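Local coordinates for DNA mismatch repair protein MutS (Thermus aquaticus, PDB 1EWQ) that recognises mismatched base pairs in DNA to start mismatch repair and has a weak ATPase activity, at residues L17-E22 with E105-R110; P28-L33 with T113-P118; E48-A51 with G55-L58; T59-K64 with T68-I73. All blocks are in the same frame, centred on the assembly; numbering follows the deposited sequence.

Interaction 1 of 4, residues L17-E22 with E105-R110; sequences LQQYVE and EGLVRR. With nucleotides of chain B.
In the mismatch-binding domain I of MutS, Q19 reaches out from helix 15-26 into the loop that leads to strand 110-116, where L107, V108 and R110 surround its amide. The chain is fully stretched, with CG opposite the backbone N (chi1 179°), which carries the amide clear of the helix and up to the loop backbone. There Q19 NE2 donates to V108 O over 2.6 Å, a short bond, nearly straight at 164°, that lies in the carbonyl plane and close to the plane of the amide itself. The other amide atom, Q19 OE1, packs on the aliphatic part of R110 and comes 3.2 Å from its CD. The two side chains cross at about a right angle. L107 flanks the glutamine, its CD2 3.7 Å from Q19 CB.

The glutamine bond probably helps to fix the loop backbone that holds the DNA, because V108 uses both sides of its main chain. While its O takes the glutamine, V108 N donates to OP1 of DC14 of chain B at 2.8 Å. V108 CG2 lies 3.5 Å from OP1 of DC14 of chain B. R110 NH2 is 3.6 Å from DC14 OP1 as well, probably adding electrostatic attraction without a hydrogen bond. F34 of strand 31-36 packs against both Q19 and R110, whereas R109 points away from the helix and pairs with E99 in a salt bridge.

Interaction 2 of 4, residues P28-L33 with T113-P118; sequences PDYLLL and TQLLTP
A chi1 of -62° on Y30 sets CG opposite the carbonyl carbon and turns the phenol toward L115, whose own chi1 of -56° puts CG anti to its carbonyl carbon, so that CD1 reaches the ring. The leucine runs across the phenol nearly perpendicular to it. L115 CD1 does most of the touching: it meets the far part of the ring obliquely, 3.6 Å from Y30 CE2, and lies 3.5 Å from Y30 OH. L115 CD2 rests 4.0 Å from Y30 CD2. Two residues further along, T117 brings a methyl to the same part of the ring, with CG2 3.8 Å from Y30 CE2.

These residues belong to strands that are not neighbours in the six-stranded sheet of domain I. Strand 92-97 runs between 31-36 and 110-116, and Y30, just ahead of its strand, spans the gap while both it and L115 pack on A93. Helix 215-232 closes over the cluster: Y227 touches Y30 and T117, and R230 and T231 touch L115.

The contact itself has no hydrogen bond across it. T117 divides its two branches, giving the methyl to the tyrosine and OG1 to T120 and to E177, which lies in MutS domain II. Cohesion between Y30 and its two partners therefore rests on dispersion and the burial of apolar surface, with the threonine's polar branch satisfied away from the ring.

Interaction 3 of 4, residues E48-A51 with G55-L58; sequences ERLA and GLVL. With nucleotides of chain A.
The flat group at the centre of this contact is the A51 carbonyl, and L56 N approaches it in its plane, on a lone pair, rather than over a face. The bond from L56 N to A51 O is 2.6 Å long and bends to 153° at the hydrogen. G55 N is almost as near to A51 O, at 2.7 Å, but its angle is too poor for a bond; it goes instead to the carbonyl of the residue following A51. Those two bonds, with G55 at a positive phi of 59°, make a Schellman motif that ends helix 44-54.

Beyond the turn, the chain folds back along the helix. L56 CD1 packs obliquely on L50 CG at 3.9 Å, and L58 CG meets the A51 methyl at the same distance of 3.9 Å. The side chains rest on strand 67-74: L50 and A51 on A71, L56 on I73, L58 on P69.

V57 faces the other way, to the DNA. V57 N donates to OP1 of DG14 of chain A over 2.9 Å, nearly straight at 174°, and its side chain lies beside the same phosphate. R76 NH1 of the second subunit hydrogen-bonds G55 O. The leucines pack against the helix end, and the turn leaves the V57 N-H, rather than a charged side chain, directed at the phosphate.

Interaction 4 of 4, residues T59-K64 with T68-I73; sequences THKTSK and TPMAGI. With nucleotides of chain A; nucleotides of chain B.
M70, a selenomethionine in this model, lays its SE against the aliphatic chain of K61, 3.9 Å from CD, the two side chains running obliquely over one face of the hairpin. The bend of K61 at chi2 (59°) brings CD against the selenium, and the end then leads away from the hairpin. T68 lies on the same face, its CG2 3.9 Å from K61 CB. E41 also touches K61; it belongs to strand 39-43, which lies on the other side of 67-74 and carries the family's Phe-X-Glu mismatch-reading motif.

The backbone is an antiparallel hairpin of strands 59-62 and 67-74, strongly twisted, with 124° between the strand directions. T59 with M70 and K61 with T68 are the hydrogen-bonded pairs. In the second, K61 N to T68 O is 2.8 Å, whereas the return bond, T68 N to K61 O, is 3.3 Å. Between the two pairs sits the non-hydrogen-bonded pair H60 with P69, where H60 CA makes a C-H...O contact with T68 O.

T59 and M70, on the same face, meet chain A of the DNA. T59 OG1 donates to O3' of DG12 of chain A at 3.0 Å. M70 CE touches the sugar of that nucleotide, and G72 CA comes 3.3 Å from O2 of DT13 of chain A. At the other end, K64 N and S63 CB lie beside DA16 of chain B, K64 N 3.2 Å from its C5'. The chemistry therefore pairs an apolar, close-fitting surface on the minor-groove atom of the thymine with a single hydrogen bond to the sugar-phosphate backbone.

How the interactions relate
All four contacts lie in domain I, away from the predicted ATP site. Interactions 3 and 4 follow one another in the chain and are the closest pair, with centres about 11 Å apart; L58 CD2 meets M70 O at 3.5 Å. Helix 15-26 joins interaction 1 to interactions 2 and 4: L17 CD1 lies 3.8 Å from T68 CG2 of interaction 4, and Y20 CE1 3.9 Å from L32 CD2 of interaction 2. Interactions 1, 3 and 4 all touch DNA: interaction 1 bonds a chain B phosphate, interaction 3 one of chain A, and interaction 4 meets both strands. Interaction 2 stands back, its nearest atom about 10 Å from the nucleic acid.

Interaction 1 of 4, residues L17-E22 with E105-R110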
# COMPACT_ATOMS: atom_id res chain seq x y z
N LEU C 17 -25.72 13.46 23.17
CA LEU C 17 -25.29 13.97 21.88
C LEU C 17 -24.85 15.43 21.97
O LEU C 17 -24.10 15.91 21.12
CB LEU C 17 -26.42 13.81 20.85
CG LEU C 17 -26.69 12.34 20.48
CD1 LEU C 17 -27.85 12.25 19.50
CD2 LEU C 17 -25.42 11.74 19.87
N GLN C 18 -25.30 16.13 23.00
CA GLN C 18 -24.91 17.51 23.19
C GLN C 18 -23.50 17.52 23.75
O GLN C 18 -22.61 18.14 23.19
CB GLN C 18 -25.85 18.21 24.18
CG GLN C 18 -26.94 19.02 23.51
CD GLN C 18 -26.39 20.16 22.68
OE1 GLN C 18 -25.64 21.00 23.19
NE2 GLN C 18 -26.76 20.20 21.41
N GLN C 19 -23.32 16.80 24.86
CA GLN C 19 -22.03 16.68 25.50
C GLN C 19 -21.01 16.28 24.44
O GLN C 19 -19.87 16.74 24.45
CB GLN C 19 -22.11 15.62 26.60
CG GLN C 19 -20.82 15.37 27.36
CD GLN C 19 -20.98 14.32 28.44
OE1 GLN C 19 -21.38 13.19 28.16
NE2 GLN C 19 -20.66 14.69 29.67
N TYR C 20 -21.45 15.43 23.51
CA TYR C 20 -20.62 14.93 22.41
C TYR C 20 -20.26 16.01 21.39
O TYR C 20 -19.08 16.27 21.11
CB TYR C 20 -21.34 13.78 21.70
CG TYR C 20 -20.81 13.45 20.33
CD1 TYR C 20 -19.56 12.84 20.17
CD2 TYR C 20 -21.54 13.76 19.18
CE1 TYR C 20 -19.06 12.54 18.90
CE2 TYR C 20 -21.04 13.46 17.91
CZ TYR C 20 -19.81 12.85 17.78
OH TYR C 20 -19.32 12.56 16.53
N VAL C 21 -21.29 16.63 20.82
CA VAL C 21 -21.14 17.67 19.82
C VAL C 21 -20.33 18.87 20.32
O VAL C 21 -19.60 19.49 19.55
CB VAL C 21 -22.53 18.15 19.31
CG1 VAL C 21 -22.39 19.43 18.50
CG2 VAL C 21 -23.17 17.05 18.46
N GLU C 22 -20.46 19.18 21.60
CA GLU C 22 -19.75 20.30 22.21
C GLU C 22 -18.24 20.08 22.13
O GLU C 22 -17.50 20.96 21.70
CB GLU C 22 -20.16 20.46 23.67
CG GLU C 22 -20.03 21.87 24.20
CD GLU C 22 -21.16 22.77 23.70
OE1 GLU C 22 -22.33 22.47 24.03
OE2 GLU C 22 -20.87 23.75 22.99
N GLU C 105 -23.87 13.86 38.59
CA GLU C 105 -25.08 14.67 38.58
C GLU C 105 -25.77 14.49 37.24
O GLU C 105 -25.88 15.43 36.44
CB GLU C 105 -24.73 16.15 38.80
CG GLU C 105 -24.49 16.51 40.26
CD GLU C 105 -23.87 17.89 40.43
OE1 GLU C 105 -22.65 18.03 40.18
OE2 GLU C 105 -24.61 18.83 40.81
N GLY C 106 -26.23 13.27 37.00
CA GLY C 106 -26.89 12.97 35.76
C GLY C 106 -25.91 12.45 34.73
O GLY C 106 -25.44 11.31 34.82
N LEU C 107 -25.59 13.29 33.76
CA LEU C 107 -24.67 12.94 32.68
C LEU C 107 -23.24 12.81 33.20
O LEU C 107 -22.74 13.71 33.88
CB LEU C 107 -24.77 14.00 31.58
CG LEU C 107 -24.31 13.62 30.17
CD1 LEU C 107 -25.03 12.35 29.72
CD2 LEU C 107 -24.61 14.77 29.22
N VAL C 108 -22.58 11.70 32.88
CA VAL C 108 -21.20 11.48 33.32
C VAL C 108 -20.27 12.55 32.74
O VAL C 108 -20.44 12.99 31.61
CB VAL C 108 -20.69 10.09 32.89
CG1 VAL C 108 -19.23 9.92 33.31
CG2 VAL C 108 -21.54 9.00 33.51
N ARG C 109 -19.29 12.97 33.55
CA ARG C 109 -18.32 13.97 33.12
C ARG C 109 -17.44 13.42 32.00
O ARG C 109 -16.77 12.41 32.17
CB ARG C 109 -17.42 14.40 34.28
CG ARG C 109 -18.12 15.06 35.48
CD ARG C 109 -17.11 15.36 36.59
NE ARG C 109 -17.75 15.80 37.83
CZ ARG C 109 -17.10 15.95 38.99
NH1 ARG C 109 -15.80 15.70 39.06
NH2 ARG C 109 -17.76 16.36 40.08
N ARG C 110 -17.46 14.09 30.85
CA ARG C 110 -16.64 13.67 29.72
C ARG C 110 -15.85 14.84 29.14
O ARG C 110 -16.40 15.91 28.86
CB ARG C 110 -17.50 13.02 28.64
CG ARG C 110 -18.12 11.74 29.14
CD ARG C 110 -19.05 11.07 28.15
NE ARG C 110 -19.83 10.06 28.85
CZ ARG C 110 -20.74 9.28 28.29
NH1 ARG C 110 -21.01 9.39 27.00
NH2 ARG C 110 -21.40 8.39 29.03
P DC B 14 -24.67 8.61 31.37
OP1 DC B 14 -23.92 9.87 31.16
OP2 DC B 14 -25.22 8.31 32.72
O5' DC B 14 -25.82 8.56 30.28
C5' DC B 14 -25.49 8.60 28.89
C4' DC B 14 -26.72 8.44 28.04
O4' DC B 14 -27.32 7.14 28.27
C3' DC B 14 -27.82 9.47 28.29
O3' DC B 14 -28.39 9.85 27.03
C2' DC B 14 -28.83 8.71 29.13
C1' DC B 14 -28.70 7.30 28.58
N1 DC B 14 -29.11 6.21 29.48
C2 DC B 14 -30.13 5.33 29.07
O2 DC B 14 -30.69 5.52 27.98
N3 DC B 14 -30.49 4.30 29.87
C4 DC B 14 -29.87 4.13 31.05
N4 DC B 14 -30.24 3.08 31.80
C5 DC B 14 -28.85 5.02 31.50
C6 DC B 14 -28.50 6.03 30.70

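Interaction 2 of 4, residues P28-L33 with T113-P118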
# COMPACT_ATOMS: atom_id res chain seq x y z
N PRO C 28 -11.82 20.43 15.56
CA PRO C 28 -12.18 20.36 14.14
C PRO C 28 -11.32 19.46 13.25
O PRO C 28 -11.83 18.86 12.30
CB PRO C 28 -12.09 21.82 13.70
CG PRO C 28 -12.54 22.55 14.92
CD PRO C 28 -11.78 21.84 16.00
N ASP C 29 -10.03 19.36 13.53
CA ASP C 29 -9.15 18.55 12.70
C ASP C 29 -8.79 17.20 13.30
O ASP C 29 -7.82 16.56 12.87
CB ASP C 29 -7.88 19.33 12.38
CG ASP C 29 -8.17 20.68 11.75
OD1 ASP C 29 -8.86 20.72 10.71
OD2 ASP C 29 -7.71 21.70 12.31
N TYR C 30 -9.58 16.75 14.27
CA TYR C 30 -9.34 15.46 14.91
C TYR C 30 -10.59 14.62 14.81
O TYR C 30 -11.70 15.16 14.70
CB TYR C 30 -9.00 15.63 16.39
CG TYR C 30 -7.74 16.41 16.68
CD1 TYR C 30 -7.66 17.78 16.43
CD2 TYR C 30 -6.62 15.77 17.20
CE1 TYR C 30 -6.50 18.48 16.69
CE2 TYR C 30 -5.45 16.47 17.46
CZ TYR C 30 -5.40 17.82 17.20
OH TYR C 30 -4.24 18.51 17.45
N LEU C 31 -10.43 13.30 14.83
CA LEU C 31 -11.57 12.42 14.81
C LEU C 31 -11.79 12.16 16.29
O LEU C 31 -10.94 11.58 16.96
CB LEU C 31 -11.28 11.10 14.09
CG LEU C 31 -12.48 10.15 14.07
CD1 LEU C 31 -13.67 10.87 13.43
CD2 LEU C 31 -12.15 8.89 13.30
N LEU C 32 -12.93 12.62 16.80
CA LEU C 32 -13.25 12.48 18.21
C LEU C 32 -13.86 11.12 18.56
O LEU C 32 -14.84 10.69 17.95
CB LEU C 32 -14.19 13.60 18.64
CG LEU C 32 -14.40 13.79 20.15
CD1 LEU C 32 -14.51 15.27 20.45
CD2 LEU C 32 -15.63 13.04 20.60
N LEU C 33 -13.25 10.45 19.53
CA LEU C 33 -13.71 9.16 20.01
C LEU C 33 -14.34 9.44 21.36
O LEU C 33 -13.66 9.68 22.36
CB LEU C 33 -12.53 8.19 20.15
CG LEU C 33 -11.85 7.88 18.81
CD1 LEU C 33 -10.67 6.94 19.01
CD2 LEU C 33 -12.85 7.26 17.85
N THR C 113 -9.16 13.72 27.06
CA THR C 113 -8.01 13.42 27.91
C THR C 113 -6.67 13.52 27.19
O THR C 113 -5.64 13.81 27.81
CB THR C 113 -8.16 12.01 28.53
OG1 THR C 113 -9.02 12.10 29.68
CG2 THR C 113 -6.80 11.42 28.95
N GLN C 114 -6.67 13.30 25.89
CA GLN C 114 -5.43 13.35 25.13
C GLN C 114 -5.69 13.30 23.64
O GLN C 114 -6.73 12.82 23.20
CB GLN C 114 -4.53 12.18 25.51
CG GLN C 114 -5.25 10.85 25.49
CD GLN C 114 -4.30 9.68 25.52
OE1 GLN C 114 -4.72 8.53 25.69
NE2 GLN C 114 -3.02 9.96 25.34
N LEU C 115 -4.72 13.78 22.88
CA LEU C 115 -4.81 13.78 21.44
C LEU C 115 -3.76 12.79 20.95
O LEU C 115 -2.70 12.65 21.56
CB LEU C 115 -4.50 15.17 20.90
CG LEU C 115 -5.37 16.31 21.44
CD1 LEU C 115 -4.95 17.63 20.80
CD2 LEU C 115 -6.84 16.02 21.14
N LEU C 116 -4.08 12.07 19.89
CA LEU C 116 -3.13 11.11 19.33
C LEU C 116 -2.77 11.55 17.92
O LEU C 116 -3.60 11.48 17.02
CB LEU C 116 -3.71 9.70 19.29
CG LEU C 116 -4.08 9.05 20.64
CD1 LEU C 116 -4.48 7.60 20.40
CD2 LEU C 116 -2.91 9.11 21.58
N THR C 117 -1.55 12.02 17.76
CA THR C 117 -1.07 12.46 16.46
C THR C 117 0.26 11.75 16.23
O THR C 117 0.99 11.49 17.16
CB THR C 117 -0.92 13.99 16.41
OG1 THR C 117 0.22 14.41 17.17
CG2 THR C 117 -2.18 14.65 16.99
N PRO C 118 0.58 11.45 14.97
CA PRO C 118 1.83 10.76 14.64
C PRO C 118 3.09 11.21 15.37
O PRO C 118 3.85 10.37 15.84
CB PRO C 118 1.91 10.91 13.12
CG PRO C 118 1.17 12.18 12.86
CD PRO C 118 -0.02 12.08 13.78

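Interaction 3 of 4, residues E48-A51 with G55-L58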
# COMPACT_ATOMS: atom_id res chain seq x y z
N GLU C 48 -19.99 7.69 10.38
CA GLU C 48 -19.88 7.15 9.03
C GLU C 48 -18.40 6.97 8.72
O GLU C 48 -17.98 5.92 8.25
CB GLU C 48 -20.52 8.11 8.03
CG GLU C 48 -21.90 8.58 8.44
CD GLU C 48 -22.58 9.44 7.38
OE1 GLU C 48 -21.96 10.41 6.89
OE2 GLU C 48 -23.74 9.15 7.04
N ARG C 49 -17.62 8.01 8.99
CA ARG C 49 -16.18 7.97 8.77
C ARG C 49 -15.59 6.76 9.49
O ARG C 49 -14.97 5.89 8.87
CB ARG C 49 -15.52 9.23 9.32
CG ARG C 49 -15.82 10.50 8.56
CD ARG C 49 -15.19 11.69 9.28
NE ARG C 49 -15.17 12.90 8.47
CZ ARG C 49 -14.45 13.04 7.36
NH1 ARG C 49 -13.68 12.04 6.93
NH2 ARG C 49 -14.49 14.19 6.68
N LEU C 50 -15.79 6.71 10.80
CA LEU C 50 -15.28 5.64 11.65
C LEU C 50 -15.66 4.25 11.13
O LEU C 50 -14.80 3.38 11.02
CB LEU C 50 -15.81 5.79 13.08
CG LEU C 50 -15.26 4.83 14.13
CD1 LEU C 50 -13.80 5.17 14.44
CD2 LEU C 50 -16.09 4.91 15.40
N ALA C 51 -16.94 4.07 10.83
CA ALA C 51 -17.45 2.80 10.33
C ALA C 51 -16.73 2.30 9.09
O ALA C 51 -16.29 1.15 9.05
CB ALA C 51 -18.95 2.92 10.04
N GLY C 55 -14.17 -0.46 8.85
CA GLY C 55 -15.05 -1.52 8.39
C GLY C 55 -15.90 -2.06 9.52
O GLY C 55 -16.02 -3.28 9.71
N LEU C 56 -16.48 -1.15 10.29
CA LEU C 56 -17.33 -1.51 11.42
C LEU C 56 -18.80 -1.50 10.99
O LEU C 56 -19.14 -0.98 9.92
CB LEU C 56 -17.14 -0.51 12.57
CG LEU C 56 -15.73 -0.25 13.11
CD1 LEU C 56 -15.79 0.92 14.08
CD2 LEU C 56 -15.18 -1.50 13.80
N VAL C 57 -19.66 -2.07 11.81
CA VAL C 57 -21.08 -2.08 11.52
C VAL C 57 -21.57 -0.67 11.83
O VAL C 57 -21.19 -0.08 12.84
CB VAL C 57 -21.83 -3.08 12.42
CG1 VAL C 57 -23.33 -2.96 12.20
CG2 VAL C 57 -21.36 -4.49 12.11
N LEU C 58 -22.41 -0.12 10.96
CA LEU C 58 -22.93 1.22 11.18
C LEU C 58 -24.35 1.14 11.73
O LEU C 58 -25.29 0.82 11.01
CB LEU C 58 -22.93 1.99 9.86
CG LEU C 58 -22.78 3.51 9.89
CD1 LEU C 58 -23.26 4.06 8.56
CD2 LEU C 58 -23.59 4.12 11.03
P DG A 14 -19.44 -3.87 15.30
OP1 DG A 14 -18.61 -3.46 14.14
OP2 DG A 14 -20.58 -4.80 15.10
O5' DG A 14 -18.49 -4.53 16.38
C5' DG A 14 -17.39 -3.82 16.93
C4' DG A 14 -16.79 -4.60 18.07
O4' DG A 14 -17.71 -4.59 19.19
C3' DG A 14 -16.54 -6.07 17.74
O3' DG A 14 -15.32 -6.48 18.37
C2' DG A 14 -17.74 -6.79 18.33
C1' DG A 14 -18.12 -5.91 19.52
N9 DG A 14 -19.56 -5.87 19.80
C8 DG A 14 -20.56 -5.73 18.88
N7 DG A 14 -21.75 -5.69 19.42
C5 DG A 14 -21.52 -5.83 20.78
C6 DG A 14 -22.43 -5.85 21.87
O6 DG A 14 -23.67 -5.76 21.84
N1 DG A 14 -21.78 -6.00 23.09
C2 DG A 14 -20.42 -6.09 23.24
N2 DG A 14 -19.97 -6.19 24.50
N3 DG A 14 -19.55 -6.08 22.23
C4 DG A 14 -20.17 -5.95 21.04

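Interaction 4 of 4, residues T59-K64 with T68-I73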
# COMPACT_ATOMS: atom_id res chain seq x y z
N THR C 59 -24.52 1.45 13.01
CA THR C 59 -25.84 1.41 13.63
C THR C 59 -26.45 2.81 13.67
O THR C 59 -26.21 3.63 12.79
CB THR C 59 -25.80 0.87 15.08
OG1 THR C 59 -24.75 -0.10 15.22
CG2 THR C 59 -27.12 0.21 15.43
N HIS C 60 -27.24 3.08 14.71
CA HIS C 60 -27.89 4.37 14.89
C HIS C 60 -28.27 4.56 16.35
O HIS C 60 -28.38 3.60 17.10
CB HIS C 60 -29.14 4.45 14.02
CG HIS C 60 -29.77 3.12 13.75
ND1 HIS C 60 -29.31 2.28 12.75
CD2 HIS C 60 -30.76 2.46 14.38
CE1 HIS C 60 -30.00 1.15 12.79
NE2 HIS C 60 -30.88 1.24 13.76
N LYS C 61 -28.45 5.82 16.74
CA LYS C 61 -28.81 6.17 18.11
C LYS C 61 -30.14 6.92 18.04
O LYS C 61 -30.16 8.13 17.79
CB LYS C 61 -27.73 7.06 18.73
CG LYS C 61 -27.81 7.18 20.25
CD LYS C 61 -27.70 5.81 20.90
CE LYS C 61 -27.44 5.91 22.40
NZ LYS C 61 -26.09 6.49 22.69
N THR C 62 -31.23 6.21 18.25
CA THR C 62 -32.56 6.82 18.18
C THR C 62 -33.05 7.41 19.50
O THR C 62 -32.87 6.82 20.57
CB THR C 62 -33.61 5.81 17.67
OG1 THR C 62 -33.29 5.43 16.32
CG2 THR C 62 -35.00 6.42 17.70
N SER C 63 -33.67 8.58 19.39
CA SER C 63 -34.24 9.31 20.51
C SER C 63 -35.48 10.02 19.96
O SER C 63 -35.45 10.49 18.82
CB SER C 63 -33.25 10.34 21.05
OG SER C 63 -33.02 11.37 20.10
N LYS C 64 -36.54 10.09 20.75
CA LYS C 64 -37.79 10.73 20.32
C LYS C 64 -37.55 11.81 19.27
O LYS C 64 -38.07 11.75 18.15
CB LYS C 64 -38.51 11.35 21.52
CG LYS C 64 -39.83 12.00 21.15
CD LYS C 64 -40.56 12.50 22.38
CE LYS C 64 -41.90 13.10 22.02
NZ LYS C 64 -42.60 13.62 23.22
N THR C 68 -29.67 9.38 14.80
CA THR C 68 -28.42 9.74 14.16
C THR C 68 -27.53 8.52 13.96
O THR C 68 -27.64 7.53 14.69
CB THR C 68 -27.63 10.77 15.00
OG1 THR C 68 -26.45 11.16 14.30
CG2 THR C 68 -27.24 10.18 16.36
N PRO C 69 -26.65 8.57 12.95
CA PRO C 69 -25.75 7.44 12.70
C PRO C 69 -24.83 7.21 13.91
O PRO C 69 -24.46 8.16 14.60
CB PRO C 69 -24.99 7.88 11.46
CG PRO C 69 -26.01 8.71 10.73
CD PRO C 69 -26.60 9.54 11.84
N MSE C 70 -24.47 5.95 14.15
CA MSE C 70 -23.60 5.61 15.27
C MSE C 70 -22.63 4.48 14.95
O MSE C 70 -23.00 3.48 14.37
CB MSE C 70 -24.44 5.20 16.49
CG MSE C 70 -23.60 4.76 17.69
SE MSE C 70 -24.63 4.20 19.21
CE MSE C 70 -24.69 2.31 18.83
N ALA C 71 -21.37 4.68 15.34
CA ALA C 71 -20.33 3.67 15.14
C ALA C 71 -19.48 3.68 16.41
O ALA C 71 -19.27 4.73 17.01
CB ALA C 71 -19.49 4.02 13.94
N GLY C 72 -19.00 2.52 16.83
CA GLY C 72 -18.20 2.50 18.04
C GLY C 72 -17.28 1.30 18.15
O GLY C 72 -17.45 0.32 17.44
N ILE C 73 -16.31 1.39 19.06
CA ILE C 73 -15.36 0.32 19.27
C ILE C 73 -15.18 0.10 20.76
O ILE C 73 -15.24 1.04 21.55
CB ILE C 73 -13.99 0.68 18.66
CG1 ILE C 73 -13.47 1.98 19.30
CG2 ILE C 73 -14.11 0.82 17.14
CD1 ILE C 73 -12.08 2.39 18.84
P DT A 13 -25.61 -3.25 16.69
OP1 DT A 13 -26.19 -3.32 15.32
OP2 DT A 13 -25.89 -4.32 17.67
O5' DT A 13 -24.04 -3.09 16.56
C5' DT A 13 -23.40 -2.20 17.44
C4' DT A 13 -22.11 -1.68 16.86
O4' DT A 13 -21.82 -0.50 17.63
C3' DT A 13 -20.94 -2.64 17.08
O3' DT A 13 -19.98 -2.53 16.02
C2' DT A 13 -20.39 -2.22 18.43
C1' DT A 13 -20.83 -0.77 18.60
N1 DT A 13 -21.42 -0.45 19.92
C2 DT A 13 -21.39 0.86 20.34
O2 DT A 13 -20.94 1.77 19.66
N3 DT A 13 -21.92 1.08 21.58
C4 DT A 13 -22.46 0.14 22.43
O4 DT A 13 -22.87 0.48 23.54
C5 DT A 13 -22.49 -1.21 21.92
C7 DT A 13 -23.10 -2.29 22.76
C6 DT A 13 -21.97 -1.44 20.71
P DG A 12 -31.14 -1.67 18.83
OP1 DG A 12 -32.03 -1.16 17.76
OP2 DG A 12 -31.26 -3.09 19.28
O5' DG A 12 -29.63 -1.47 18.37
C5' DG A 12 -29.01 -0.18 18.40
C4' DG A 12 -27.53 -0.36 18.63
O4' DG A 12 -27.23 -0.19 20.04
C3' DG A 12 -27.11 -1.78 18.25
O3' DG A 12 -26.01 -1.84 17.35
C2' DG A 12 -26.76 -2.45 19.57
C1' DG A 12 -26.54 -1.31 20.56
N9 DG A 12 -27.12 -1.66 21.85
C8 DG A 12 -28.04 -2.66 22.05
N7 DG A 12 -28.35 -2.84 23.31
C5 DG A 12 -27.60 -1.89 23.99
C6 DG A 12 -27.52 -1.62 25.38
O6 DG A 12 -28.09 -2.19 26.31
N1 DG A 12 -26.65 -0.57 25.65
C2 DG A 12 -25.94 0.13 24.70
N2 DG A 12 -25.15 1.10 25.19
N3 DG A 12 -26.00 -0.12 23.39
C4 DG A 12 -26.84 -1.13 23.11
P DA B 16 -35.53 11.12 24.97
OP1 DA B 16 -35.32 11.85 23.70
OP2 DA B 16 -35.56 11.86 26.26
O5' DA B 16 -36.88 10.28 24.83
C5' DA B 16 -36.99 9.26 23.84
C4' DA B 16 -38.14 8.34 24.17
O4' DA B 16 -37.86 7.65 25.42
C3' DA B 16 -39.48 9.04 24.36
O3' DA B 16 -40.53 8.26 23.80
C2' DA B 16 -39.62 9.16 25.87
C1' DA B 16 -38.84 7.97 26.41
N9 DA B 16 -38.12 8.24 27.65
C8 DA B 16 -37.46 9.40 27.98
N7 DA B 16 -36.87 9.36 29.15
C5 DA B 16 -37.16 8.09 29.63
C6 DA B 16 -36.81 7.42 30.81
N6 DA B 16 -36.05 7.96 31.77
N1 DA B 16 -37.27 6.16 30.98
C2 DA B 16 -38.02 5.62 30.02
N3 DA B 16 -38.41 6.14 28.86
C4 DA B 16 -37.94 7.39 28.72